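Local structure of CheC domain protein (Shewanella loihica PV-4, 3IIC) at residues N8-S13 / I149-E154; K55-I60 / I127-D132. The protein is a CheX-like member of the CheC family that probably acts in chemotaxis as a phosphatase of phosphorylated CheY-type response regulators. All coordinates share one frame; numbering follows the deposited sequence.

Contact 1: residues N8-S13 / I149-E154; sequences NPFLDS and IEICFE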
loop_
_atom_site.group_PDB
_atom_site.type_symbol
_atom_site.label_atom_id
_atom_site.label_comp_id
_atom_site.label_asym_id
_atom_site.label_seq_id
_atom_site.Cartn_x
_atom_site.Cartn_y
_atom_site.Cartn_z
ATOM N N ASN A 8 11.598 -0.157 -17.376
ATOM C CA ASN A 8 10.818 -0.478 -18.600
ATOM C C ASN A 8 9.849 -1.679 -18.562
ATOM O O ASN A 8 8.741 -1.534 -19.044
ATOM C CB ASN A 8 11.705 -0.519 -19.873
ATOM C CG ASN A 8 12.103 0.882 -20.381
ATOM O OD1 ASN A 8 11.648 1.904 -19.887
ATOM N ND2 ASN A 8 12.952 0.910 -21.388
ATOM N N PRO A 9 10.271 -2.851 -18.021
ATOM C CA PRO A 9 9.378 -4.014 -17.870
ATOM C C PRO A 9 8.066 -3.707 -17.109
ATOM O O PRO A 9 7.030 -4.215 -17.494
ATOM C CB PRO A 9 10.241 -5.017 -17.113
ATOM C CG PRO A 9 11.621 -4.737 -17.654
ATOM C CD PRO A 9 11.686 -3.248 -17.846
ATOM N N PHE A 10 8.127 -2.866 -16.078
ATOM C CA PHE A 10 6.922 -2.440 -15.343
ATOM C C PHE A 10 6.012 -1.572 -16.218
ATOM O O PHE A 10 4.810 -1.760 -16.218
ATOM C CB PHE A 10 7.275 -1.688 -14.054
ATOM C CG PHE A 10 7.948 -2.541 -13.019
ATOM C CD1 PHE A 10 7.202 -3.398 -12.197
ATOM C CD2 PHE A 10 9.337 -2.501 -12.860
ATOM C CE1 PHE A 10 7.828 -4.196 -11.242
ATOM C CE2 PHE A 10 9.968 -3.279 -11.898
ATOM C CZ PHE A 10 9.229 -4.140 -11.089
ATOM N N LEU A 11 6.604 -0.656 -16.982
ATOM C CA LEU A 11 5.842 0.250 -17.878
ATOM C C LEU A 11 5.162 -0.520 -19.034
ATOM O O LEU A 11 3.972 -0.324 -19.311
ATOM C CB LEU A 11 6.747 1.377 -18.417
ATOM C CG LEU A 11 7.456 2.278 -17.376
ATOM C CD1 LEU A 11 8.129 3.457 -18.090
ATOM C CD2 LEU A 11 6.516 2.794 -16.234
ATOM N N ASP A 12 5.930 -1.402 -19.675
ATOM C CA ASP A 12 5.430 -2.263 -20.744
ATOM C C ASP A 12 4.266 -3.191 -20.280
ATOM O O ASP A 12 3.342 -3.412 -21.038
ATOM C CB ASP A 12 6.540 -3.164 -21.286
ATOM C CG ASP A 12 7.670 -2.410 -22.017
ATOM O OD1 ASP A 12 7.523 -1.248 -22.467
ATOM O OD2 ASP A 12 8.735 -3.050 -22.152
ATOM N N SER A 13 4.360 -3.746 -19.068
ATOM C CA SER A 13 3.341 -4.655 -18.517
ATOM C C SER A 13 2.043 -3.932 -18.281
ATOM O O SER A 13 0.996 -4.518 -18.511
ATOM C CB SER A 13 3.757 -5.307 -17.193
ATOM O OG SER A 13 4.941 -6.028 -17.342
ATOM N N ILE A 149 1.728 5.360 -12.496
ATOM C CA ILE A 149 2.446 4.206 -11.962
ATOM C C ILE A 149 3.692 4.731 -11.285
ATOM O O ILE A 149 4.436 5.503 -11.890
ATOM C CB ILE A 149 2.770 3.128 -13.026
ATOM C CG1 ILE A 149 3.313 1.855 -12.377
ATOM C CG2 ILE A 149 3.791 3.643 -14.107
ATOM C CD1 ILE A 149 3.302 0.689 -13.362
ATOM N N GLU A 150 3.908 4.338 -10.019
ATOM C CA GLU A 150 5.129 4.653 -9.289
ATOM C C GLU A 150 5.895 3.363 -8.969
ATOM O O GLU A 150 5.318 2.413 -8.434
ATOM C CB GLU A 150 4.868 5.482 -8.031
ATOM C CG GLU A 150 6.117 5.739 -7.157
ATOM C CD GLU A 150 5.944 6.810 -6.080
ATOM O OE1 GLU A 150 4.813 7.316 -5.837
ATOM O OE2 GLU A 150 6.969 7.123 -5.442
ATOM N N ILE A 151 7.178 3.332 -9.333
ATOM C CA ILE A 151 8.088 2.217 -9.014
ATOM C C ILE A 151 9.217 2.774 -8.144
ATOM O O ILE A 151 9.833 3.783 -8.476
ATOM C CB ILE A 151 8.726 1.514 -10.281
ATOM C CG1 ILE A 151 7.636 1.063 -11.291
ATOM C CG2 ILE A 151 9.641 0.315 -9.836
ATOM C CD1 ILE A 151 7.404 2.011 -12.463
ATOM N N CYS A 152 9.492 2.089 -7.041
ATOM C CA CYS A 152 10.536 2.489 -6.100
ATOM C C CYS A 152 11.343 1.248 -5.696
ATOM O O CYS A 152 10.766 0.192 -5.415
ATOM C CB CYS A 152 9.850 3.145 -4.917
ATOM S SG CYS A 152 10.942 3.736 -3.715
ATOM N N PHE A 153 12.664 1.356 -5.706
ATOM C CA PHE A 153 13.533 0.203 -5.402
ATOM C C PHE A 153 14.866 0.646 -4.809
ATOM O O PHE A 153 15.381 1.675 -5.201
ATOM C CB PHE A 153 13.753 -0.613 -6.692
ATOM C CG PHE A 153 13.503 -2.093 -6.518
ATOM C CD1 PHE A 153 14.524 -2.957 -6.086
ATOM C CD2 PHE A 153 12.226 -2.617 -6.763
ATOM C CE1 PHE A 153 14.274 -4.331 -5.904
ATOM C CE2 PHE A 153 11.954 -3.994 -6.571
ATOM C CZ PHE A 153 12.989 -4.856 -6.149
ATOM N N GLU A 154 15.381 -0.116 -3.843
ATOM C CA GLU A 154 16.687 0.134 -3.201
ATOM C C GLU A 154 17.435 -1.190 -3.029
ATOM O O GLU A 154 16.833 -2.181 -2.606
ATOM C CB GLU A 154 16.517 0.807 -1.833
ATOM C CG GLU A 154 15.597 0.093 -0.840
ATOM C CD GLU A 154 15.767 0.567 0.604
ATOM O OE1 GLU A 154 16.021 -0.301 1.476
ATOM O OE2 GLU A 154 15.649 1.796 0.870
#

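Contact 2: residues K55-I60 / I127-D132; sequences KGSLSI and IAHKSD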
loop_
_atom_site.group_PDB
_atom_site.type_symbol
_atom_site.label_atom_id
_atom_site.label_comp_id
_atom_site.label_asym_id
_atom_site.label_seq_id
_atom_site.Cartn_x
_atom_site.Cartn_y
_atom_site.Cartn_z
ATOM N N LYS A 55 14.850 -4.291 -1.672
ATOM C CA LYS A 55 13.439 -4.118 -1.397
ATOM C C LYS A 55 12.850 -2.951 -2.213
ATOM O O LYS A 55 13.554 -1.984 -2.556
ATOM C CB LYS A 55 13.165 -4.032 0.112
ATOM C CG LYS A 55 13.885 -2.947 0.862
ATOM C CD LYS A 55 13.520 -2.916 2.346
ATOM C CE LYS A 55 14.113 -4.083 3.117
ATOM N NZ LYS A 55 13.906 -3.934 4.589
ATOM N N GLY A 56 11.573 -3.087 -2.557
ATOM C CA GLY A 56 10.886 -2.109 -3.377
ATOM C C GLY A 56 9.390 -2.109 -3.258
ATOM O O GLY A 56 8.800 -2.863 -2.463
ATOM N N SER A 57 8.787 -1.258 -4.074
ATOM C CA SER A 57 7.350 -1.065 -4.054
ATOM C C SER A 57 6.813 -0.494 -5.349
ATOM O O SER A 57 7.503 0.245 -6.052
ATOM C CB SER A 57 6.959 -0.168 -2.857
ATOM O OG SER A 57 7.726 1.036 -2.826
ATOM N N LEU A 58 5.596 -0.904 -5.681
ATOM C CA LEU A 58 4.909 -0.444 -6.863
ATOM C C LEU A 58 3.475 0.033 -6.523
ATOM O O LEU A 58 2.820 -0.570 -5.698
ATOM C CB LEU A 58 4.906 -1.543 -7.921
ATOM C CG LEU A 58 4.135 -1.302 -9.222
ATOM C CD1 LEU A 58 4.857 -1.959 -10.385
ATOM C CD2 LEU A 58 2.724 -1.832 -9.119
ATOM N N SER A 59 3.046 1.138 -7.133
ATOM C CA SER A 59 1.652 1.593 -7.017
ATOM C C SER A 59 1.143 2.005 -8.391
ATOM O O SER A 59 1.909 2.481 -9.217
ATOM C CB SER A 59 1.472 2.709 -5.981
ATOM O OG SER A 59 2.189 3.874 -6.299
ATOM N N ILE A 60 -0.122 1.720 -8.651
ATOM C CA ILE A 60 -0.809 2.103 -9.889
ATOM C C ILE A 60 -2.108 2.790 -9.405
ATOM O O ILE A 60 -2.933 2.145 -8.767
ATOM C CB ILE A 60 -1.185 0.904 -10.812
ATOM C CG1 ILE A 60 0.040 0.006 -11.162
ATOM C CG2 ILE A 60 -1.846 1.451 -12.058
ATOM C CD1 ILE A 60 -0.312 -1.297 -11.933
ATOM N N ILE A 127 0.083 9.328 -2.790
ATOM C CA ILE A 127 0.925 8.172 -2.456
ATOM C C ILE A 127 2.391 8.568 -2.319
ATOM O O ILE A 127 2.923 9.220 -3.210
ATOM C CB ILE A 127 0.794 7.082 -3.563
ATOM C CG1 ILE A 127 -0.670 6.600 -3.632
ATOM C CG2 ILE A 127 1.775 5.891 -3.328
ATOM C CD1 ILE A 127 -0.927 5.522 -4.632
ATOM N N ALA A 128 2.996 8.182 -1.188
ATOM C CA ALA A 128 4.406 8.408 -0.885
ATOM C C ALA A 128 5.057 7.053 -0.631
ATOM O O ALA A 128 4.620 6.323 0.251
ATOM C CB ALA A 128 4.572 9.300 0.332
ATOM N N HIS A 129 6.059 6.694 -1.436
ATOM C CA HIS A 129 6.845 5.465 -1.216
ATOM C C HIS A 129 7.990 5.943 -0.366
ATOM O O HIS A 129 8.777 6.742 -0.822
ATOM C CB HIS A 129 7.365 4.909 -2.526
ATOM C CG HIS A 129 6.317 4.301 -3.381
ATOM N ND1 HIS A 129 6.466 3.056 -3.948
ATOM C CD2 HIS A 129 5.089 4.745 -3.751
ATOM C CE1 HIS A 129 5.392 2.785 -4.680
ATOM N NE2 HIS A 129 4.540 3.795 -4.576
ATOM N N LYS A 130 8.082 5.470 0.872
ATOM C CA LYS A 130 9.101 5.929 1.814
ATOM C C LYS A 130 10.387 5.070 1.741
ATOM O O LYS A 130 10.533 4.072 2.453
ATOM C CB LYS A 130 8.507 5.996 3.235
ATOM C CG LYS A 130 7.330 6.956 3.348
ATOM C CD LYS A 130 7.693 8.420 3.008
ATOM C CE LYS A 130 6.559 9.377 3.352
ATOM N NZ LYS A 130 6.799 10.816 2.989
ATOM N N SER A 131 11.289 5.479 0.846
ATOM C CA SER A 131 12.537 4.771 0.609
ATOM C C SER A 131 13.679 5.692 0.196
ATOM O O SER A 131 13.466 6.734 -0.430
ATOM C CB SER A 131 12.320 3.775 -0.523
ATOM O OG SER A 131 13.517 3.068 -0.842
ATOM N N ASP A 132 14.893 5.229 0.473
ATOM C CA ASP A 132 16.111 5.942 0.108
ATOM C C ASP A 132 16.470 5.662 -1.360
ATOM O O ASP A 132 17.289 6.369 -1.936
ATOM C CB ASP A 132 17.261 5.551 1.043
ATOM C CG ASP A 132 16.899 5.720 2.531
ATOM O OD1 ASP A 132 16.066 6.596 2.870
ATOM O OD2 ASP A 132 17.440 4.956 3.362
#

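Contact 1: residues N8-S13 / I149-E154
One face of the F10 ring carries CG2 of I151, which stands 4.1 Å above the ring plane and is offset toward the rim, nearest to CD2 and CE2. The ring also meets that of F6, with the planes inclined at about 55°, and F6 in turn packs edge-to-face with F153, so three aromatic rings continue from the helix to the far end of the strand. The setting is the helix-on-sheet packing of a two-layer alpha+beta fold, as in CheC-like proteins: helix 4-22 lies along one side of the antiparallel sheet, here on strand 147-154. The short segment axes pass 9.9 Å apart at 156°, so helix and strand run nearly antiparallel.

The side-chain contacts are all apolar. I151 meets two neighbouring residues of the helix: its CG1 lies 3.9 Å from F10 CB, while its CD1 reaches L11 CD2 at 4.0 Å. The F10 ring is placed for this by a first torsion of -67°, which sets CG opposite the carbonyl carbon and swings the ring along the strand in the direction of F153. L11 contributes by one methyl branch. Its CA-CB bond does not aim at the strand, yet CD2 turns in and bridges I149 and I151, two residues whose side chains leave the same side of the strand.

Other elements close the surroundings: A101 and L105 of helix 84-107 and L58 of strand 54-62 touch F10, and M138 of strand 134-141 touches L11. Behind the contact, P9 O takes two bonds from S13, through N and OG, reaching it from opposite faces of the carbonyl plane. The tightest approach between helix and strand is methyl to methyl, L11 CD2 to I149 CG2 at 3.6 Å.

Contact 2: residues K55-I60 / I127-D132
Chi1 values of 51° for S57 and 62° for S59 tuck each OG between its own backbone N and carbonyl carbon, and both hydroxyls thereby come to the edge of the H129 imidazole. H129 answers with chi1 -72°, CG opposite its carbonyl carbon, which carries the ring across to strand 54-62. The result is a two-point clamp. S57 OG lies 2.6 Å from H129 ND1, and S59 OG lies 2.9 Å from H129 NE2; both are hydrogen bonds.

Because S57 and S59 are alternate residues of one strand, their side chains leave the same side of it; the two hydroxyls are 7.1 Å apart, S57 OG to S59 OG, and the imidazole fits between them. The imidazole stands edge-on to the strand: S57 C, L58 CA and S59 N lie in its plane, and H129 CE1 comes 3.8 Å from L58 C. Gripped at both nitrogens, the buried ring is probably restrained in its rotation about chi2. I127 packs against S59, CG2 lying 3.6 Å from S59 OG and CD1 3.9 Å from S59 CB.

The backbones stay apart, with nearly antiparallel axes 8.8 Å from each other, so the strands face each other through side chains instead of pairing as sheet neighbours. Both backbone polar atoms of H129 are bonded, N to D36 OD2 and O to K135 NZ. A128 and H129 form an antiparallel ladder with a strand of the second subunit, while K130 NZ makes salt bridges to D88 and E84 of that subunit. Within the chain, strand 54-62 lies between strands 147-154 and 43-51, and its other side, through L58 and I60, packs on helices 84-107 and 4-22.

In the fold
Contacts 1 and 2 are both buried and share one sheet, in which strands 147-154 and 54-62 are neighbours joined by backbone pairs such as C152 O with S57 N and E150 N with S59 O. They occupy opposite sides of it: contact 1 lies against the helical layer, contact 2 on the side that meets the second subunit. The chemistry follows the place. Contact 1, its centre about 8 Å from the centre of the chain, is made by apolar side chains, whereas contact 2, whose centre lies about 11 Å from that point, is chiefly polar. Alternating side chains connect them, since L58 packs against F10 on the helix side and E150 against H129 on the other.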